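Local coordinates for formate oxidase (PDB 5ZU2), which probably oxidises formate with a bound FAD cofactor, as a member of the GMC oxidoreductase family, at residues H105-D110 with S385-P390; Y67-V72 with P444-N449. The protein carries 1 engineered substitution. One frame throughout, in Å; residues are numbered along the deposited sequence.

From the N terminus the chain first lays down strand 67-74, half of interaction 2, then reaches the short helix 106-110 that supplies one side of interaction 1. About 275 residues later the loop between helix 369-377 and strand 392-397 returns to that helix and closes interaction 1. The larger loop shuts only when strand 445-447 comes in beside residues 67-72, so the first closure lies wholly within the second. Interaction 2 joins two small antiparallel sheets close to the flavin, whereas interaction 1 ties a helix to a loop of the large mixed sheet, away from the annotated sites. Their centres are 27 Å apart, and they do not touch.

Interaction 1 (H105-D110 with S385-P390); sequences HKATFD and SPLGQP
The imidazole of His-105 lies against the aliphatic base of Gln-389, whose CB sits over one ring face, 3.8 Å from the ring centroid and close to the normal: a CH-pi contact. The ring and amide planes are 25° apart, but it is CB and not the amide that lies over the ring, and the two side chains run at about a right angle to each other. At its ND1 edge the ring is tied to the helix. With CG anti to the backbone N, ND1 turns back over the start of helix 106-110 and accepts from the amide of Ala-107, a donor slightly tilted from the ring plane, making His-105 the N-cap residue. The loop leading into strand 392-397 of the large mixed sheet is thereby fastened to the first turn of this helix.

Gln-389 CG stands between the backbone N and the carbonyl carbon (chi1 49°), and the bend at chi2 then brings the amide round to face Thr-108. Gln-389 NE2 donates to Thr-108 OG1 over 3.0 Å, nearly straight at 164° and with the hydroxyl in the amide plane. That same hydroxyl is hydrogen-bonded to Asp-551 OD1, so it links the glutamine to a third part of the chain. Gln-389 OE1, just after the type I turn Ser-385 to Gly-388, accepts from Leu-387 N inside the turn at 2.8 Å, and this bond helps set the rotation of the amide.

On the more exposed flank, Ala-107 CB lies 3.6 Å from Leu-387 CB and 3.7 Å from Leu-387 CD1. On the ring face that Gln-389 CB covers, Pro-390 CD comes obliquely to His-105 CD2 at 3.9 Å.

Interaction 2 (Y67-V72 with P444-N449); sequences YKTTMV and PNINLN
Thr-70 O receives Leu-448 N at 2.8 Å, almost straight at 167°, and the CA of Asn-447 also leans on it in a CA-H...O contact. Two residues before Leu-448, Ile-446 O accepts from Thr-70 N at 2.9 Å. These two bonds bracket Asn-447 as in a parallel sheet, and the short strand axes diverge by only 27°. Thr-70 with Asn-447 is the single bridge between these segments; it brings the hairpin of strands 67-74 and 77-81 against the edge strand of the sheet containing 431-434.

Where the strands part, one water fills in, donating to Lys-68 O and accepting from Ile-446 N. A second water sits at the bridge itself: it donates to Ile-446 O, making that carbonyl a doubly gripped acceptor, and is also hydrogen-bonded to Thr-70 OG1. Past the bridge, Asn-447 OD1 accepts from Asn-449 N in an Asx turn, its donor well above the carbonyl plane.

The apolar face belongs to Ile-446 and Leu-448. With CG1 of Ile-446 anti to the carbonyl carbon (chi1 -54°), CD1 reaches Tyr-67 CB at 4.0 Å, and CG2 meets Thr-69 CG2 at 3.7 Å. Thr-69 CG2 also touches Leu-448 CD1 at 3.7 Å, the two side chains crossing at about a right angle. Met-71 runs alongside Leu-448, Met-71 CE 3.9 Å from Leu-448 CD1.

The Tyr-67 ring meets that of Trp-65, an FAD-binding residue. Backbone amides and water thus meet the carbonyls of Thr-70 and Ile-446 in this buried contact, while the bond from Tyr-67 OH to Glu-270 ties the strand to another FAD-binding residue and probably helps position its carboxylate.

Interaction 1 (H105-D110 with S385-P390)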
# COMPACT_ATOMS: atom_id res chain seq x y z
N HIS A 105 -0.91 -0.80 -14.29
CA HIS A 105 -1.23 -0.93 -15.70
C HIS A 105 -1.13 0.42 -16.40
O HIS A 105 -1.53 1.45 -15.85
CB HIS A 105 -2.64 -1.53 -15.83
CG HIS A 105 -2.96 -1.99 -17.21
ND1 HIS A 105 -3.26 -1.13 -18.24
CD2 HIS A 105 -3.03 -3.24 -17.73
CE1 HIS A 105 -3.52 -1.82 -19.33
NE2 HIS A 105 -3.38 -3.11 -19.05
N LYS A 106 -0.59 0.41 -17.62
CA LYS A 106 -0.33 1.66 -18.34
C LYS A 106 -1.61 2.45 -18.59
O LYS A 106 -1.65 3.67 -18.43
CB LYS A 106 0.41 1.35 -19.65
CG LYS A 106 0.54 2.50 -20.66
CD LYS A 106 1.38 2.04 -21.88
CE LYS A 106 1.36 3.02 -23.07
NZ LYS A 106 0.28 4.04 -22.98
N ALA A 107 -2.69 1.77 -18.97
CA ALA A 107 -3.92 2.49 -19.25
C ALA A 107 -4.40 3.26 -18.02
O ALA A 107 -4.93 4.36 -18.13
CB ALA A 107 -4.99 1.51 -19.72
N THR A 108 -4.20 2.68 -16.83
CA THR A 108 -4.64 3.34 -15.61
C THR A 108 -3.84 4.61 -15.34
O THR A 108 -4.41 5.69 -15.11
CB THR A 108 -4.52 2.36 -14.43
OG1 THR A 108 -5.46 1.29 -14.62
CG2 THR A 108 -4.82 3.08 -13.11
N PHE A 109 -2.51 4.50 -15.38
CA PHE A 109 -1.67 5.68 -15.18
C PHE A 109 -1.90 6.73 -16.26
O PHE A 109 -1.87 7.93 -15.97
CB PHE A 109 -0.21 5.25 -15.14
CG PHE A 109 0.22 4.66 -13.83
CD1 PHE A 109 0.58 5.49 -12.77
CD2 PHE A 109 0.29 3.28 -13.66
CE1 PHE A 109 1.00 4.96 -11.56
CE2 PHE A 109 0.71 2.73 -12.46
CZ PHE A 109 1.06 3.57 -11.40
N ASP A 110 -2.15 6.31 -17.49
CA ASP A 110 -2.41 7.30 -18.54
C ASP A 110 -3.60 8.17 -18.18
O ASP A 110 -3.62 9.37 -18.52
CB ASP A 110 -2.64 6.60 -19.88
CG ASP A 110 -1.34 6.27 -20.61
OD1 ASP A 110 -0.26 6.74 -20.17
OD2 ASP A 110 -1.39 5.55 -21.63
N SER A 385 -12.84 -2.49 -15.68
CA SER A 385 -11.59 -2.28 -16.40
C SER A 385 -11.86 -2.08 -17.89
O SER A 385 -11.57 -2.96 -18.71
CB SER A 385 -10.66 -3.47 -16.17
OG SER A 385 -10.49 -3.68 -14.80
N PRO A 386 -12.40 -0.92 -18.27
CA PRO A 386 -12.77 -0.72 -19.68
C PRO A 386 -11.59 -0.70 -20.64
O PRO A 386 -11.79 -0.86 -21.84
CB PRO A 386 -13.52 0.62 -19.67
CG PRO A 386 -12.94 1.37 -18.45
CD PRO A 386 -12.66 0.28 -17.44
N LEU A 387 -10.37 -0.51 -20.14
CA LEU A 387 -9.18 -0.42 -20.98
C LEU A 387 -8.30 -1.66 -20.86
O LEU A 387 -7.08 -1.58 -21.04
CB LEU A 387 -8.38 0.84 -20.64
CG LEU A 387 -9.13 2.17 -20.56
CD1 LEU A 387 -8.21 3.32 -20.22
CD2 LEU A 387 -9.88 2.46 -21.87
N GLY A 388 -8.88 -2.79 -20.50
CA GLY A 388 -8.14 -4.04 -20.55
C GLY A 388 -7.27 -4.35 -19.36
O GLY A 388 -6.50 -5.32 -19.42
N GLN A 389 -7.35 -3.58 -18.28
CA GLN A 389 -6.53 -3.84 -17.11
C GLN A 389 -7.07 -5.06 -16.33
O GLN A 389 -8.16 -5.56 -16.61
CB GLN A 389 -6.40 -2.56 -16.27
CG GLN A 389 -7.65 -1.86 -15.97
CD GLN A 389 -7.98 -0.75 -16.96
OE1 GLN A 389 -8.73 -0.96 -17.91
NE2 GLN A 389 -7.49 0.46 -16.69
N PRO A 390 -6.30 -5.58 -15.38
CA PRO A 390 -6.80 -6.73 -14.60
C PRO A 390 -8.06 -6.39 -13.82
O PRO A 390 -8.47 -5.23 -13.68
CB PRO A 390 -5.65 -7.04 -13.64
CG PRO A 390 -4.48 -6.33 -14.14
CD PRO A 390 -4.98 -5.15 -14.90

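Interaction 2 (Y67-V72 with P444-N449)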
# COMPACT_ATOMS: atom_id res chain seq x y z
N TYR A 67 -5.43 1.80 13.63
CA TYR A 67 -6.62 2.64 13.51
C TYR A 67 -7.90 1.81 13.57
O TYR A 67 -7.96 0.69 13.04
CB TYR A 67 -6.62 3.43 12.19
CG TYR A 67 -5.51 4.44 12.07
CD1 TYR A 67 -5.38 5.46 13.00
CD2 TYR A 67 -4.61 4.39 11.03
CE1 TYR A 67 -4.36 6.40 12.91
CE2 TYR A 67 -3.59 5.33 10.92
CZ TYR A 67 -3.48 6.33 11.86
OH TYR A 67 -2.46 7.25 11.76
N LYS A 68 -8.93 2.37 14.18
CA LYS A 68 -10.28 1.92 13.90
C LYS A 68 -10.69 2.43 12.53
O LYS A 68 -10.38 3.57 12.17
CB LYS A 68 -11.26 2.45 14.95
CG LYS A 68 -11.04 1.92 16.36
CD LYS A 68 -12.04 2.55 17.31
CE LYS A 68 -12.02 1.85 18.66
NZ LYS A 68 -12.88 2.61 19.60
N THR A 69 -11.37 1.58 11.75
CA THR A 69 -11.81 1.97 10.42
C THR A 69 -13.13 1.30 10.08
O THR A 69 -13.26 0.09 10.28
CB THR A 69 -10.74 1.61 9.38
OG1 THR A 69 -9.59 2.44 9.57
CG2 THR A 69 -11.28 1.82 7.99
N THR A 70 -14.07 2.08 9.55
CA THR A 70 -15.30 1.52 8.96
C THR A 70 -14.96 0.92 7.59
O THR A 70 -14.54 1.64 6.68
CB THR A 70 -16.38 2.60 8.78
OG1 THR A 70 -16.78 3.15 10.04
CG2 THR A 70 -17.60 2.02 8.12
N MET A 71 -15.15 -0.40 7.45
CA MET A 71 -14.82 -1.11 6.22
C MET A 71 -15.89 -0.94 5.16
O MET A 71 -15.58 -0.72 3.99
CB MET A 71 -14.63 -2.60 6.50
CG MET A 71 -13.49 -2.93 7.46
SD MET A 71 -11.83 -2.75 6.74
CE MET A 71 -11.12 -1.65 7.92
N VAL A 72 -17.15 -1.10 5.54
CA VAL A 72 -18.27 -0.91 4.62
C VAL A 72 -19.36 -0.18 5.38
O VAL A 72 -19.54 -0.39 6.58
CB VAL A 72 -18.78 -2.22 3.96
CG1 VAL A 72 -17.88 -3.43 4.25
CG2 VAL A 72 -20.25 -2.47 4.25
N PRO A 444 -8.13 10.20 13.00
CA PRO A 444 -9.25 10.68 12.20
C PRO A 444 -10.28 9.57 12.08
O PRO A 444 -9.98 8.39 12.29
CB PRO A 444 -8.61 11.02 10.86
CG PRO A 444 -7.42 10.07 10.77
CD PRO A 444 -6.92 9.95 12.19
N ASN A 445 -11.51 9.95 11.76
CA ASN A 445 -12.52 8.95 11.46
C ASN A 445 -12.36 8.53 10.00
O ASN A 445 -12.04 9.36 9.14
CB ASN A 445 -13.92 9.49 11.82
CG ASN A 445 -14.00 9.85 13.32
OD1 ASN A 445 -13.24 9.31 14.13
ND2 ASN A 445 -14.90 10.75 13.68
N ILE A 446 -12.42 7.22 9.75
CA ILE A 446 -12.02 6.63 8.48
C ILE A 446 -13.13 5.70 8.00
O ILE A 446 -13.50 4.75 8.71
CB ILE A 446 -10.70 5.83 8.60
CG1 ILE A 446 -9.59 6.69 9.20
CG2 ILE A 446 -10.29 5.33 7.22
CD1 ILE A 446 -8.30 5.94 9.50
N ASN A 447 -13.62 5.95 6.80
CA ASN A 447 -14.63 5.11 6.16
C ASN A 447 -14.13 4.71 4.78
O ASN A 447 -13.98 5.57 3.91
CB ASN A 447 -15.95 5.88 6.08
CG ASN A 447 -17.00 5.16 5.25
OD1 ASN A 447 -16.96 3.95 5.04
ND2 ASN A 447 -17.94 5.94 4.76
N LEU A 448 -13.83 3.42 4.59
CA LEU A 448 -13.35 2.96 3.29
C LEU A 448 -14.46 2.82 2.26
O LEU A 448 -14.18 2.83 1.06
CB LEU A 448 -12.61 1.63 3.42
CG LEU A 448 -11.32 1.74 4.24
CD1 LEU A 448 -10.71 0.38 4.60
CD2 LEU A 448 -10.34 2.64 3.50
N ASN A 449 -15.71 2.68 2.70
CA ASN A 449 -16.87 2.61 1.81
C ASN A 449 -16.71 1.50 0.77
O ASN A 449 -17.08 1.66 -0.39
CB ASN A 449 -17.12 3.95 1.14
CG ASN A 449 -18.52 4.07 0.58
OD1 ASN A 449 -19.45 3.49 1.13
ND2 ASN A 449 -18.68 4.85 -0.48
O HOH W 1 -12.68 5.28 11.83
O HOH W 2 -15.30 5.00 11.29